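Antitoxin epsilon (Streptococcus pyogenes, PDB 1GVN) neutralizes the cognate zeta toxin as the antitoxin of a plasmid-borne type II toxin-antitoxin system that kills plasmid-free cells. Local coordinates at residues L26-L30 against E43-L47. Residues are numbered along the deposited sequence; the frame is centred on the assembly and turned at random.
Sequences LNYVL and EVNLL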
loop_
_atom_site.group_PDB
_atom_site.type_symbol
_atom_site.label_atom_id
_atom_site.label_comp_id
_atom_site.label_asym_id
_atom_site.label_seq_id
_atom_site.Cartn_x
_atom_site.Cartn_y
_atom_site.Cartn_z
ATOM N N LEU A 26 -4.923 -9.918 8.547
ATOM C CA LEU A 26 -4.406 -11.166 9.101
ATOM C C LEU A 26 -5.558 -12.142 9.339
ATOM O O LEU A 26 -5.480 -13.309 8.952
ATOM C CB LEU A 26 -3.679 -10.915 10.429
ATOM C CG LEU A 26 -3.152 -12.189 11.115
ATOM C CD1 LEU A 26 -2.097 -12.875 10.238
ATOM C CD2 LEU A 26 -2.559 -11.825 12.468
ATOM N N ASN A 27 -6.624 -11.661 9.975
ATOM C CA ASN A 27 -7.779 -12.514 10.249
ATOM C C ASN A 27 -8.333 -13.162 8.992
ATOM O O ASN A 27 -8.648 -14.353 8.982
ATOM C CB ASN A 27 -8.896 -11.721 10.936
ATOM C CG ASN A 27 -8.901 -11.914 12.436
ATOM O OD1 ASN A 27 -8.602 -13.002 12.931
ATOM N ND2 ASN A 27 -9.256 -10.863 13.173
ATOM N N TYR A 28 -8.457 -12.371 7.935
ATOM C CA TYR A 28 -8.986 -12.864 6.670
ATOM C C TYR A 28 -8.082 -13.941 6.080
ATOM O O TYR A 28 -8.545 -15.024 5.711
ATOM C CB TYR A 28 -9.138 -11.693 5.698
ATOM C CG TYR A 28 -9.708 -12.059 4.348
ATOM C CD1 TYR A 28 -8.919 -12.676 3.379
ATOM C CD2 TYR A 28 -11.029 -11.753 4.026
ATOM C CE1 TYR A 28 -9.427 -12.973 2.118
ATOM C CE2 TYR A 28 -11.548 -12.044 2.764
ATOM C CZ TYR A 28 -10.737 -12.651 1.817
ATOM O OH TYR A 28 -11.231 -12.913 0.558
ATOM N N VAL A 29 -6.790 -13.645 6.000
ATOM C CA VAL A 29 -5.823 -14.595 5.457
ATOM C C VAL A 29 -5.858 -15.915 6.222
ATOM O O VAL A 29 -5.877 -16.990 5.619
ATOM C CB VAL A 29 -4.391 -14.007 5.489
ATOM C CG1 VAL A 29 -3.356 -15.090 5.186
ATOM C CG2 VAL A 29 -4.281 -12.885 4.459
ATOM N N LEU A 30 -5.885 -15.839 7.548
ATOM C CA LEU A 30 -5.925 -17.051 8.355
ATOM C C LEU A 30 -7.264 -17.769 8.219
ATOM O O LEU A 30 -7.313 -18.991 8.039
ATOM C CB LEU A 30 -5.655 -16.718 9.827
ATOM C CG LEU A 30 -4.244 -16.198 10.133
ATOM C CD1 LEU A 30 -4.133 -15.882 11.627
ATOM C CD2 LEU A 30 -3.205 -17.239 9.727
ATOM N N GLU A 43 -4.682 -11.094 -1.309
ATOM C CA GLU A 43 -4.789 -10.738 0.100
ATOM C C GLU A 43 -3.494 -10.963 0.863
ATOM O O GLU A 43 -3.215 -10.266 1.839
ATOM C CB GLU A 43 -5.929 -11.515 0.768
ATOM C CG GLU A 43 -7.273 -11.326 0.074
ATOM C CD GLU A 43 -7.546 -12.391 -0.971
ATOM O OE1 GLU A 43 -6.583 -12.884 -1.594
ATOM O OE2 GLU A 43 -8.729 -12.728 -1.179
ATOM N N VAL A 44 -2.710 -11.939 0.419
ATOM C CA VAL A 44 -1.437 -12.234 1.053
ATOM C C VAL A 44 -0.425 -11.176 0.612
ATOM O O VAL A 44 0.444 -10.782 1.384
ATOM C CB VAL A 44 -0.946 -13.649 0.674
ATOM C CG1 VAL A 44 0.455 -13.901 1.232
ATOM C CG2 VAL A 44 -1.914 -14.690 1.243
ATOM N N ASN A 45 -0.538 -10.722 -0.632
ATOM C CA ASN A 45 0.357 -9.687 -1.136
ATOM C C ASN A 45 0.133 -8.436 -0.284
ATOM O O ASN A 45 1.083 -7.768 0.135
ATOM C CB ASN A 45 0.055 -9.394 -2.608
ATOM C CG ASN A 45 1.016 -8.387 -3.212
ATOM O OD1 ASN A 45 0.937 -7.188 -2.940
ATOM N ND2 ASN A 45 1.941 -8.873 -4.028
ATOM N N LEU A 46 -1.130 -8.133 -0.006
ATOM C CA LEU A 46 -1.465 -6.975 0.816
ATOM C C LEU A 46 -0.914 -7.145 2.229
ATOM O O LEU A 46 -0.340 -6.215 2.799
ATOM C CB LEU A 46 -2.982 -6.788 0.888
ATOM C CG LEU A 46 -3.474 -5.701 1.851
ATOM C CD1 LEU A 46 -2.884 -4.358 1.462
ATOM C CD2 LEU A 46 -4.989 -5.646 1.827
ATOM N N LEU A 47 -1.103 -8.332 2.796
ATOM C CA LEU A 47 -0.609 -8.610 4.138
ATOM C C LEU A 47 0.893 -8.340 4.204
ATOM O O LEU A 47 1.379 -7.708 5.143
ATOM C CB LEU A 47 -0.877 -10.072 4.518
ATOM C CG LEU A 47 -0.356 -10.495 5.900
ATOM C CD1 LEU A 47 -1.150 -9.789 6.987
ATOM C CD2 LEU A 47 -0.476 -12.006 6.068
#
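Val-29 and Leu-47 lie at the middle of a buried helix-helix contact, in which the C-terminal part of helix 5-31 packs against the start of helix 42-54. The axes of segments 26-30 and 43-47 run roughly antiparallel, at 143°, and come within 9.8 Å of each other. Branched at CB, Val-29 can serve two neighbours at once. Val-29 CG1, anti to the backbone N (chi1 169°), meets Val-44 CG2 at 4.2 Å. Val-29 CG2 turns to Leu-47 CD2, also at 4.2 Å, and rests near the carbonyl of Glu-43. Leucine, longer and forked at its end, suits the position nearly one turn after Val-44: Leu-47 CD1 lies 4.1 Å from Leu-26 N, and Leu-47 CD2 is left for the valine. This is a helical hairpin closed by the loop after helix 5-31, part of an all-helical fold in which helix 63-83 packs against Leu-46 of helix 42-54.

A polar pair borders the apolar row. Tyr-28 extends its ring past the bent chain of Glu-43, whose CG lies 3.4 Å from Tyr-28 CE1; ring and carboxylate are turned obliquely to each other. The phenol is long enough for Tyr-28 OH to donate a hydrogen bond to Glu-43 OE2 at 3.1 Å, arriving on the anti side and 22° out of the carboxylate plane. Lys-86 adds a weak, long ion pair to the same carboxylate oxygen, which probably helps offset its buried charge. On the outer faces of the two helices, Asn-27 OD1 hydrogen-bonds a basic side chain of the other protein's chain, and Asn-45 ND2 bonds Leu-52 O of the second antitoxin subunit.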